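Local coordinates for protein Baccell_00875 (Bacteroides cellulosilyticus DSM 14838, PDB 5NO8) that probably cleaves the L-rhamnose caps linked to glucuronic acid on complex arabinogalactan proteins, acting as a polysaccharide lyase, at residues 166-171 against 581-586; 198-203 against 660-665; 601-606 against 670-675. All blocks are in the same frame, centred on the assembly; numbering follows the deposited sequence.

Contact 1: 166-171 against 581-586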
loop_
_atom_site.group_PDB
_atom_site.type_symbol
_atom_site.label_atom_id
_atom_site.label_comp_id
_atom_site.label_asym_id
_atom_site.label_seq_id
_atom_site.Cartn_x
_atom_site.Cartn_y
_atom_site.Cartn_z
ATOM N N HIS A 166 10.120 2.760 0.642
ATOM C CA HIS A 166 9.596 2.485 -0.699
ATOM C C HIS A 166 10.614 1.612 -1.395
ATOM O O HIS A 166 11.663 2.096 -1.835
ATOM C CB HIS A 166 9.364 3.790 -1.415
ATOM C CG HIS A 166 8.336 4.631 -0.726
ATOM N ND1 HIS A 166 7.042 4.190 -0.532
ATOM C CD2 HIS A 166 8.430 5.836 -0.098
ATOM C CE1 HIS A 166 6.378 5.104 0.166
ATOM N NE2 HIS A 166 7.187 6.120 0.422
ATOM N N ILE A 167 10.274 0.332 -1.495
ATOM C CA ILE A 167 11.184 -0.680 -2.034
ATOM C C ILE A 167 10.836 -0.913 -3.497
ATOM O O ILE A 167 9.666 -1.111 -3.807
ATOM C CB ILE A 167 11.037 -2.002 -1.280
ATOM C CG1 ILE A 167 11.245 -1.782 0.222
ATOM C CG2 ILE A 167 12.036 -3.037 -1.812
ATOM C CD1 ILE A 167 10.769 -2.955 1.040
ATOM N N TRP A 168 11.834 -0.865 -4.371
ATOM C CA TRP A 168 11.648 -1.252 -5.766
ATOM C C TRP A 168 12.563 -2.396 -6.110
ATOM O O TRP A 168 13.808 -2.229 -6.131
ATOM C CB TRP A 168 11.831 -0.106 -6.744
ATOM C CG TRP A 168 11.590 -0.526 -8.158
ATOM C CD1 TRP A 168 12.382 -0.250 -9.235
ATOM C CD2 TRP A 168 10.510 -1.344 -8.652
ATOM N NE1 TRP A 168 11.868 -0.843 -10.351
ATOM C CE2 TRP A 168 10.714 -1.495 -10.039
ATOM C CE3 TRP A 168 9.372 -1.924 -8.066
ATOM C CZ2 TRP A 168 9.839 -2.224 -10.861
ATOM C CZ3 TRP A 168 8.521 -2.678 -8.877
ATOM C CH2 TRP A 168 8.765 -2.801 -10.271
ATOM N N LYS A 169 11.939 -3.535 -6.413
ATOM C CA LYS A 169 12.642 -4.747 -6.816
ATOM C C LYS A 169 13.066 -4.699 -8.289
ATOM O O LYS A 169 12.800 -5.612 -9.069
ATOM C CB LYS A 169 11.776 -5.996 -6.514
ATOM C CG LYS A 169 10.458 -6.057 -7.272
ATOM C CD LYS A 169 9.631 -7.296 -6.917
ATOM C CE LYS A 169 8.420 -7.357 -7.847
ATOM N NZ LYS A 169 7.542 -8.507 -7.578
ATOM N N GLY A 170 13.775 -3.650 -8.662
ATOM C CA GLY A 170 14.062 -3.367 -10.069
ATOM C C GLY A 170 15.327 -3.968 -10.628
ATOM O O GLY A 170 15.922 -3.391 -11.554
ATOM N N GLY A 171 15.754 -5.108 -10.102
ATOM C CA GLY A 171 16.913 -5.812 -10.675
ATOM C C GLY A 171 18.180 -4.983 -10.513
ATOM O O GLY A 171 18.532 -4.592 -9.389
ATOM N N PHE A 581 6.720 5.724 -6.138
ATOM C CA PHE A 581 6.587 5.980 -7.581
ATOM C C PHE A 581 7.134 4.818 -8.400
ATOM O O PHE A 581 7.472 4.999 -9.583
ATOM C CB PHE A 581 7.229 7.318 -7.981
ATOM C CG PHE A 581 8.677 7.433 -7.599
ATOM C CD1 PHE A 581 9.680 6.935 -8.423
ATOM C CD2 PHE A 581 9.038 8.033 -6.392
ATOM C CE1 PHE A 581 11.019 7.035 -8.054
ATOM C CE2 PHE A 581 10.371 8.122 -6.022
ATOM C CZ PHE A 581 11.348 7.608 -6.840
ATOM N N GLN A 582 7.183 3.625 -7.801
ATOM C CA GLN A 582 7.738 2.458 -8.475
ATOM C C GLN A 582 6.938 2.148 -9.755
ATOM O O GLN A 582 5.698 2.337 -9.783
ATOM C CB GLN A 582 7.691 1.219 -7.601
ATOM C CG GLN A 582 8.445 1.298 -6.290
ATOM C CD GLN A 582 7.592 1.759 -5.145
ATOM O OE1 GLN A 582 6.723 2.635 -5.327
ATOM N NE2 GLN A 582 7.807 1.184 -3.964
ATOM N N PRO A 583 7.595 1.644 -10.793
ATOM C CA PRO A 583 6.863 1.407 -12.078
ATOM C C PRO A 583 6.129 0.068 -12.116
ATOM O O PRO A 583 6.477 -0.840 -12.890
ATOM C CB PRO A 583 7.980 1.491 -13.111
ATOM C CG PRO A 583 9.174 0.949 -12.373
ATOM C CD PRO A 583 9.052 1.509 -10.988
ATOM N N SER A 584 5.131 -0.039 -11.242
ATOM C CA SER A 584 4.287 -1.214 -11.092
ATOM C C SER A 584 2.890 -0.729 -10.724
ATOM O O SER A 584 2.739 0.135 -9.882
ATOM C CB SER A 584 4.795 -2.116 -9.971
ATOM O OG SER A 584 3.892 -3.183 -9.707
ATOM N N TYR A 585 1.874 -1.341 -11.306
ATOM C CA TYR A 585 0.494 -1.059 -10.928
ATOM C C TYR A 585 0.216 -1.418 -9.458
ATOM O O TYR A 585 -0.646 -0.837 -8.845
ATOM C CB TYR A 585 -0.513 -1.715 -11.866
ATOM C CG TYR A 585 -0.491 -3.225 -11.868
ATOM C CD1 TYR A 585 0.353 -3.921 -12.721
ATOM C CD2 TYR A 585 -1.274 -3.960 -10.970
ATOM C CE1 TYR A 585 0.409 -5.317 -12.709
ATOM C CE2 TYR A 585 -1.262 -5.341 -10.974
ATOM C CZ TYR A 585 -0.432 -6.012 -11.865
ATOM O OH TYR A 585 -0.407 -7.383 -11.853
ATOM N N HIS A 586 0.979 -2.337 -8.880
ATOM C CA HIS A 586 0.805 -2.673 -7.473
ATOM C C HIS A 586 1.220 -1.544 -6.535
ATOM O O HIS A 586 0.723 -1.479 -5.393
ATOM C CB HIS A 586 1.635 -3.913 -7.117
ATOM C CG HIS A 586 1.079 -5.185 -7.661
ATOM N ND1 HIS A 586 1.631 -5.834 -8.743
ATOM C CD2 HIS A 586 0.024 -5.925 -7.277
ATOM C CE1 HIS A 586 0.942 -6.937 -8.993
ATOM N NE2 HIS A 586 -0.041 -7.014 -8.120
HETATM O O HOH W 1 6.135 1.800 -1.635
#
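Trp168 carries most of this buried contact, with its indole laid over the turn made by Gln582, Pro583 and Ser584. Pro583 presents CD to the five-membered ring, 3.8 Å from its centroid, a CH-pi contact over the face, while Pro583 CG reaches across to the six-membered ring at CZ2. Gln582 CB comes in obliquely beside it, 3.6 Å from Trp168 CE3. Trp168 CG stands anti to the backbone N (chi1 -178°), which swings the indole across the opposing loop. Gln582 and Trp168 run past each other in opposite senses, the amide turned 79° against the ring.

Strand 163-168 is an outermost strand of an antiparallel sheet, and here its end meets the loop between helices 562-576 and 596-600, which doubles back through an inverse gamma turn at Pro583. Bent at chi2 (92°), the Gln582 chain brings NE2 to Ile167 O at 3.0 Å, a nearly straight bond whose donor lies well above the carbonyl plane. A water takes a second bond from Gln582 NE2 and also bonds His166 ND1, 2.8 Å away, at the imidazole edge, so the amide nitrogen has two partners; His166 NE2 is held by Ala577 O. Next along the loop, Ser584 brings CB to Trp168 CZ3 at 3.9 Å, and its OG accepts from His586 N in an ST turn.

Contact 2: 198-203 against 660-665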
loop_
_atom_site.group_PDB
_atom_site.type_symbol
_atom_site.label_atom_id
_atom_site.label_comp_id
_atom_site.label_asym_id
_atom_site.label_seq_id
_atom_site.Cartn_x
_atom_site.Cartn_y
_atom_site.Cartn_z
ATOM N N ARG A 198 16.108 -8.725 -6.773
ATOM C CA ARG A 198 14.969 -9.268 -7.511
ATOM C C ARG A 198 13.644 -9.229 -6.763
ATOM O O ARG A 198 12.589 -9.352 -7.365
ATOM C CB ARG A 198 15.246 -10.692 -7.976
ATOM C CG ARG A 198 15.257 -11.688 -6.840
ATOM C CD ARG A 198 14.911 -13.121 -7.188
ATOM N NE ARG A 198 15.226 -13.945 -5.997
ATOM C CZ ARG A 198 14.367 -14.332 -5.043
ATOM N NH1 ARG A 198 13.064 -14.044 -5.101
ATOM N NH2 ARG A 198 14.817 -15.055 -3.996
ATOM N N ASN A 199 13.692 -9.149 -5.435
ATOM C CA ASN A 199 12.482 -9.129 -4.633
ATOM C C ASN A 199 12.842 -8.773 -3.202
ATOM O O ASN A 199 13.978 -8.420 -2.915
ATOM C CB ASN A 199 11.780 -10.507 -4.669
ATOM C CG ASN A 199 10.275 -10.366 -4.734
ATOM O OD1 ASN A 199 9.719 -9.550 -4.028
ATOM N ND2 ASN A 199 9.619 -11.151 -5.617
ATOM N N TYR A 200 11.866 -8.796 -2.320
ATOM C CA TYR A 200 12.150 -8.682 -0.902
ATOM C C TYR A 200 11.234 -9.579 -0.087
ATOM O O TYR A 200 10.190 -10.008 -0.545
ATOM C CB TYR A 200 12.072 -7.235 -0.424
ATOM C CG TYR A 200 10.669 -6.649 -0.396
ATOM C CD1 TYR A 200 10.113 -6.113 -1.543
ATOM C CD2 TYR A 200 9.910 -6.635 0.778
ATOM C CE1 TYR A 200 8.859 -5.550 -1.531
ATOM C CE2 TYR A 200 8.631 -6.071 0.806
ATOM C CZ TYR A 200 8.106 -5.555 -0.367
ATOM O OH TYR A 200 6.851 -4.981 -0.416
ATOM N N GLU A 201 11.663 -9.844 1.138
ATOM C CA GLU A 201 10.907 -10.629 2.078
ATOM C C GLU A 201 10.674 -9.830 3.326
ATOM O O GLU A 201 11.389 -8.872 3.608
ATOM C CB GLU A 201 11.673 -11.881 2.460
ATOM C CG GLU A 201 11.756 -12.890 1.346
ATOM C CD GLU A 201 12.677 -14.039 1.697
ATOM O OE1 GLU A 201 12.217 -14.940 2.426
ATOM O OE2 GLU A 201 13.864 -14.015 1.275
ATOM N N ILE A 202 9.680 -10.264 4.080
ATOM C CA ILE A 202 9.343 -9.653 5.352
ATOM C C ILE A 202 9.474 -10.742 6.405
ATOM O O ILE A 202 8.959 -11.861 6.239
ATOM C CB ILE A 202 7.901 -9.070 5.360
ATOM C CG1 ILE A 202 7.762 -7.899 4.400
ATOM C CG2 ILE A 202 7.469 -8.626 6.765
ATOM C CD1 ILE A 202 8.552 -6.672 4.746
ATOM N N TRP A 203 10.133 -10.392 7.507
ATOM C CA TRP A 203 10.275 -11.281 8.652
ATOM C C TRP A 203 9.679 -10.635 9.903
ATOM O O TRP A 203 9.589 -9.413 9.977
ATOM C CB TRP A 203 11.760 -11.634 8.898
ATOM C CG TRP A 203 12.375 -12.369 7.790
ATOM C CD1 TRP A 203 13.099 -11.850 6.766
ATOM C CD2 TRP A 203 12.295 -13.758 7.560
ATOM N NE1 TRP A 203 13.500 -12.849 5.917
ATOM C CE2 TRP A 203 13.004 -14.030 6.370
ATOM C CE3 TRP A 203 11.702 -14.816 8.253
ATOM C CZ2 TRP A 203 13.144 -15.325 5.858
ATOM C CZ3 TRP A 203 11.800 -16.075 7.737
ATOM C CH2 TRP A 203 12.531 -16.330 6.552
ATOM N N MET A 660 -1.080 -9.819 -1.520
ATOM C CA MET A 660 0.064 -9.992 -0.620
ATOM C C MET A 660 1.325 -9.910 -1.484
ATOM O O MET A 660 1.609 -10.811 -2.258
ATOM C CB MET A 660 -0.021 -11.331 0.137
ATOM C CG MET A 660 -1.318 -11.559 0.907
ATOM S SD MET A 660 -1.666 -10.225 2.045
ATOM C CE MET A 660 -0.161 -10.099 3.003
ATOM N N TYR A 661 2.079 -8.828 -1.331
ATOM C CA TYR A 661 3.073 -8.409 -2.315
ATOM C C TYR A 661 4.492 -9.035 -2.222
ATOM O O TYR A 661 5.062 -9.388 -3.262
ATOM C CB TYR A 661 3.156 -6.875 -2.354
ATOM C CG TYR A 661 4.030 -6.358 -3.454
ATOM C CD1 TYR A 661 3.535 -6.188 -4.749
ATOM C CD2 TYR A 661 5.373 -6.074 -3.231
ATOM C CE1 TYR A 661 4.364 -5.758 -5.772
ATOM C CE2 TYR A 661 6.201 -5.631 -4.250
ATOM C CZ TYR A 661 5.685 -5.475 -5.512
ATOM O OH TYR A 661 6.500 -5.056 -6.510
ATOM N N PRO A 662 5.072 -9.111 -1.015
ATOM C CA PRO A 662 6.460 -9.598 -0.956
ATOM C C PRO A 662 6.631 -11.020 -1.455
ATOM O O PRO A 662 5.664 -11.766 -1.546
ATOM C CB PRO A 662 6.811 -9.520 0.533
ATOM C CG PRO A 662 5.830 -8.565 1.108
ATOM C CD PRO A 662 4.566 -8.774 0.323
ATOM N N TYR A 663 7.870 -11.400 -1.712
ATOM C CA TYR A 663 8.191 -12.735 -2.163
ATOM C C TYR A 663 7.706 -13.767 -1.158
ATOM O O TYR A 663 7.053 -14.747 -1.517
ATOM C CB TYR A 663 9.707 -12.824 -2.373
ATOM C CG TYR A 663 10.257 -14.210 -2.664
ATOM C CD1 TYR A 663 9.797 -14.956 -3.727
ATOM C CD2 TYR A 663 11.304 -14.706 -1.921
ATOM C CE1 TYR A 663 10.315 -16.213 -4.010
ATOM C CE2 TYR A 663 11.834 -15.961 -2.152
ATOM C CZ TYR A 663 11.350 -16.719 -3.201
ATOM O OH TYR A 663 11.898 -17.973 -3.406
ATOM N N LYS A 664 8.086 -13.551 0.095
ATOM C CA LYS A 664 7.671 -14.378 1.218
ATOM C C LYS A 664 7.506 -13.522 2.449
ATOM O O LYS A 664 8.053 -12.415 2.554
ATOM C CB LYS A 664 8.704 -15.467 1.522
ATOM C CG LYS A 664 8.846 -16.511 0.423
ATOM C CD LYS A 664 9.948 -17.513 0.682
ATOM C CE LYS A 664 9.925 -18.599 -0.384
ATOM N NZ LYS A 664 10.996 -19.614 -0.222
ATOM N N ILE A 665 6.711 -14.044 3.365
ATOM C CA ILE A 665 6.503 -13.442 4.671
ATOM C C ILE A 665 6.733 -14.534 5.698
ATOM O O ILE A 665 6.001 -15.546 5.751
ATOM C CB ILE A 665 5.080 -12.870 4.780
ATOM C CG1 ILE A 665 4.865 -11.761 3.730
ATOM C CG2 ILE A 665 4.835 -12.342 6.198
ATOM C CD1 ILE A 665 3.431 -11.625 3.286
HETATM O O HOH W 2 7.298 -8.842 -4.808
#
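Arg198 lies over the phenol of Tyr663, its NH1 above the ring centre and its CZ 4.3 Å from the ring centroid, 15° off the normal, while Arg198 NE bonds Leu222 O. The cation-pi pair is not stacked flat: the guanidinium stands nearly upright on the ring, the planes 81° apart, with an edge turned down. The opposite face of Tyr663 carries Lys664 CG, and at the ring's edge Glu201 CG approaches CD2 at 3.8 Å. With CG anti to the backbone N (chi1 172°), Tyr663 runs alongside Glu201, and its CB packs against Asn199 CG at 3.5 Å. Tyr663 OH bonds Asp141, which also forms a salt bridge with Lys664 NZ. A leucine in place of Tyr663 would probably leave the Arg198 guanidinium without the aromatic face beneath it and Asp141 without its hydroxyl partner.

The Tyr200 ring reaches back to the 660-665 segment, bringing OH to the edge of the Tyr661 ring, 3.4 Å from Tyr661 CD2, and bonding Asp608 through that hydroxyl. Pro662 covers one face of the Tyr200 ring with CA, its CG 3.8 Å from Tyr200 CE2, and also touches Ile202 CG1. A water lies within bonding distance of both Asn199 OD1 and Tyr661 O.

The backbones are joined by Tyr663 N to Tyr200 O at 2.9 Å and by Ile202 N to Lys664 O at 3.1 Å. Ile202 pairs with Ile665 in a parallel bridge, so a short strand from near the C terminus extends a mixed sheet of the N-terminal part beside strand 199-203.

Contact 3: 601-606 against 670-675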
loop_
_atom_site.group_PDB
_atom_site.type_symbol
_atom_site.label_atom_id
_atom_site.label_comp_id
_atom_site.label_asym_id
_atom_site.label_seq_id
_atom_site.Cartn_x
_atom_site.Cartn_y
_atom_site.Cartn_z
ATOM N N GLY A 601 -8.496 -11.354 5.345
ATOM C CA GLY A 601 -8.287 -12.378 4.330
ATOM C C GLY A 601 -8.479 -13.784 4.831
ATOM O O GLY A 601 -8.396 -14.044 6.048
ATOM N N LYS A 602 -8.701 -14.698 3.897
ATOM C CA LYS A 602 -8.712 -16.119 4.188
ATOM C C LYS A 602 -7.362 -16.642 4.698
ATOM O O LYS A 602 -7.324 -17.499 5.585
ATOM C CB LYS A 602 -9.068 -16.935 2.945
ATOM C CG LYS A 602 -9.376 -18.390 3.291
ATOM C CD LYS A 602 -9.924 -19.134 2.093
ATOM C CE LYS A 602 -10.464 -20.502 2.462
ATOM N NZ LYS A 602 -10.676 -21.304 1.224
ATOM N N ARG A 603 -6.267 -16.160 4.111
ATOM C CA ARG A 603 -4.925 -16.683 4.438
ATOM C C ARG A 603 -4.328 -16.081 5.711
ATOM O O ARG A 603 -3.269 -16.555 6.177
ATOM C CB ARG A 603 -3.978 -16.441 3.274
ATOM C CG ARG A 603 -4.366 -17.157 1.990
ATOM C CD ARG A 603 -4.274 -18.666 2.062
ATOM N NE ARG A 603 -4.675 -19.215 0.761
ATOM C CZ ARG A 603 -3.927 -19.209 -0.351
ATOM N NH1 ARG A 603 -2.675 -18.723 -0.355
ATOM N NH2 ARG A 603 -4.430 -19.721 -1.473
ATOM N N GLU A 604 -4.961 -15.012 6.217
ATOM C CA GLU A 604 -4.630 -14.381 7.504
ATOM C C GLU A 604 -3.152 -13.967 7.605
ATOM O O GLU A 604 -2.535 -14.065 8.660
ATOM C CB GLU A 604 -5.046 -15.303 8.662
ATOM C CG GLU A 604 -6.542 -15.627 8.631
ATOM C CD GLU A 604 -7.009 -16.471 9.810
ATOM O OE1 GLU A 604 -6.161 -16.925 10.608
ATOM O OE2 GLU A 604 -8.239 -16.676 9.937
ATOM N N LEU A 605 -2.586 -13.515 6.492
ATOM C CA LEU A 605 -1.166 -13.126 6.453
ATOM C C LEU A 605 -0.977 -11.639 6.708
ATOM O O LEU A 605 -1.407 -10.809 5.894
ATOM C CB LEU A 605 -0.558 -13.451 5.090
ATOM C CG LEU A 605 0.273 -14.700 4.882
ATOM C CD1 LEU A 605 0.852 -14.677 3.470
ATOM C CD2 LEU A 605 1.406 -14.769 5.890
ATOM N N PHE A 606 -0.307 -11.287 7.804
ATOM C CA PHE A 606 0.271 -9.965 7.931
ATOM C C PHE A 606 1.289 -9.797 6.806
ATOM O O PHE A 606 1.805 -10.773 6.276
ATOM C CB PHE A 606 0.998 -9.780 9.266
ATOM C CG PHE A 606 0.091 -9.527 10.428
ATOM C CD1 PHE A 606 -0.503 -8.298 10.586
ATOM C CD2 PHE A 606 -0.162 -10.532 11.369
ATOM C CE1 PHE A 606 -1.346 -8.042 11.664
ATOM C CE2 PHE A 606 -0.988 -10.285 12.454
ATOM C CZ PHE A 606 -1.589 -9.038 12.597
ATOM N N ALA A 670 4.301 -15.681 -0.650
ATOM C CA ALA A 670 3.254 -14.685 -0.859
ATOM C C ALA A 670 3.086 -14.454 -2.372
ATOM O O ALA A 670 3.018 -15.451 -3.114
ATOM C CB ALA A 670 3.523 -13.427 -0.041
ATOM N N GLU A 671 3.006 -13.212 -2.826
ATOM C CA GLU A 671 2.712 -12.903 -4.248
ATOM C C GLU A 671 1.396 -13.552 -4.692
ATOM O O GLU A 671 1.337 -14.246 -5.712
ATOM C CB GLU A 671 3.882 -13.261 -5.161
ATOM C CG GLU A 671 5.163 -12.607 -4.696
ATOM C CD GLU A 671 6.275 -12.642 -5.707
ATOM O OE1 GLU A 671 7.001 -13.659 -5.743
ATOM O OE2 GLU A 671 6.381 -11.688 -6.495
ATOM N N PHE A 672 0.335 -13.310 -3.943
ATOM C CA PHE A 672 -0.972 -13.843 -4.321
ATOM C C PHE A 672 -2.088 -12.883 -3.914
ATOM O O PHE A 672 -1.939 -12.068 -3.004
ATOM C CB PHE A 672 -1.205 -15.242 -3.704
ATOM C CG PHE A 672 -1.302 -15.235 -2.209
ATOM C CD1 PHE A 672 -2.472 -14.894 -1.575
ATOM C CD2 PHE A 672 -0.222 -15.599 -1.435
ATOM C CE1 PHE A 672 -2.564 -14.852 -0.197
ATOM C CE2 PHE A 672 -0.310 -15.582 -0.058
ATOM C CZ PHE A 672 -1.476 -15.208 0.573
ATOM N N TYR A 673 -3.213 -13.020 -4.614
ATOM C CA TYR A 673 -4.471 -12.365 -4.239
ATOM C C TYR A 673 -5.156 -13.243 -3.228
ATOM O O TYR A 673 -5.380 -14.442 -3.479
ATOM C CB TYR A 673 -5.383 -12.175 -5.488
ATOM C CG TYR A 673 -4.866 -11.141 -6.420
ATOM C CD1 TYR A 673 -5.059 -9.803 -6.164
ATOM C CD2 TYR A 673 -4.155 -11.492 -7.567
ATOM C CE1 TYR A 673 -4.549 -8.821 -7.005
ATOM C CE2 TYR A 673 -3.636 -10.509 -8.407
ATOM C CZ TYR A 673 -3.861 -9.176 -8.125
ATOM O OH TYR A 673 -3.362 -8.188 -8.938
ATOM N N ASP A 674 -5.481 -12.676 -2.075
ATOM C CA ASP A 674 -6.224 -13.436 -1.083
ATOM C C ASP A 674 -7.562 -13.915 -1.662
ATOM O O ASP A 674 -8.229 -13.153 -2.368
ATOM C CB ASP A 674 -6.464 -12.626 0.171
ATOM C CG ASP A 674 -6.978 -13.489 1.298
ATOM O OD1 ASP A 674 -8.206 -13.744 1.306
ATOM O OD2 ASP A 674 -6.124 -13.957 2.103
ATOM N N PRO A 675 -7.927 -15.182 -1.417
ATOM C CA PRO A 675 -9.115 -15.732 -2.053
ATOM C C PRO A 675 -10.474 -15.279 -1.510
ATOM O O PRO A 675 -11.471 -15.750 -2.026
ATOM C CB PRO A 675 -8.946 -17.232 -1.875
ATOM C CG PRO A 675 -8.023 -17.406 -0.747
ATOM C CD PRO A 675 -7.114 -16.230 -0.773
HETATM O O HOH W 3 -3.851 -13.045 3.473
#
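The Phe672 ring has the Arg603 guanidinium over one face and Leu605 at its edge. Arg603 NH1 sits 3.7 Å above the ring plane over its centre, and CZ lies 4.7 Å from the ring centroid, making a cation-pi contact in which the two planes are inclined by 41°. Leu605 arrives near the ring plane, its CD1 3.8 Å from Phe672 CZ. Over one face of the guanidinium comes Pro675 CD, so the arginine is flanked by both an aromatic and a proline ring. Its chain bends at chi2 (-67°), which folds the guanidinium back over Phe672, and Arg603 CG touches the ring as well, at CE1. The NH2 end has a salt bridge to Glu372.

Segment 670-675 lies on strand 672-677, part of a small antiparallel sheet, where a G1 beta bulge sets Glu671 and Phe672 together opposite Met660 of the neighbouring strand; the loop after helix 596-600 folds against it. The polar core of the contact is a carboxylate gripping consecutive backbone amides. Asp674 OD1 accepts from Lys602 N at 2.8 Å and Asp674 OD2 from Arg603 N at 3.0 Å, the latter bond nearly straight and on the syn lone pair. Asp674 OD1 also accepts from Tyr676 N, and OD2 from a water that in turn takes a weak bond from Leu605 N (3.3 Å from N to the water oxygen). Each oxygen of this buried carboxylate thus has at least two donors, which should fix its rotation. Gly601 CA packs against Asp674 OD1, where a side chain would run into the carboxylate.

Lys602 crosses Pro675 at about a right angle, with CD 3.8 Å from Pro675 CG, before its extended chain takes NZ to salt bridges with Glu372 and Asp370.

In the fold
From the N terminus, the chain passes through strand 163-168 and then strand 199-203, so the first halves of contacts 1 and 2 come early. Some 410 residues after 166-171, the chain returns at 581-586 and closes contact 1, the edge strand meeting a loop. Segment 601-606 opens contact 3; 660-665 then closes contact 2, and 670-675 closes contact 3. Contact 2 therefore crosses both others, whereas contacts 1 and 3 follow in series. The three adjoin: Lys169 packs on Tyr661, and Tyr663 O probably bonds Ala670 N. Contacts 1 and 2 join the N-terminal sheets to the late loops and short strands, and contact 3 ties two of those late pieces, the 601-606 loop and strand 672-677, together.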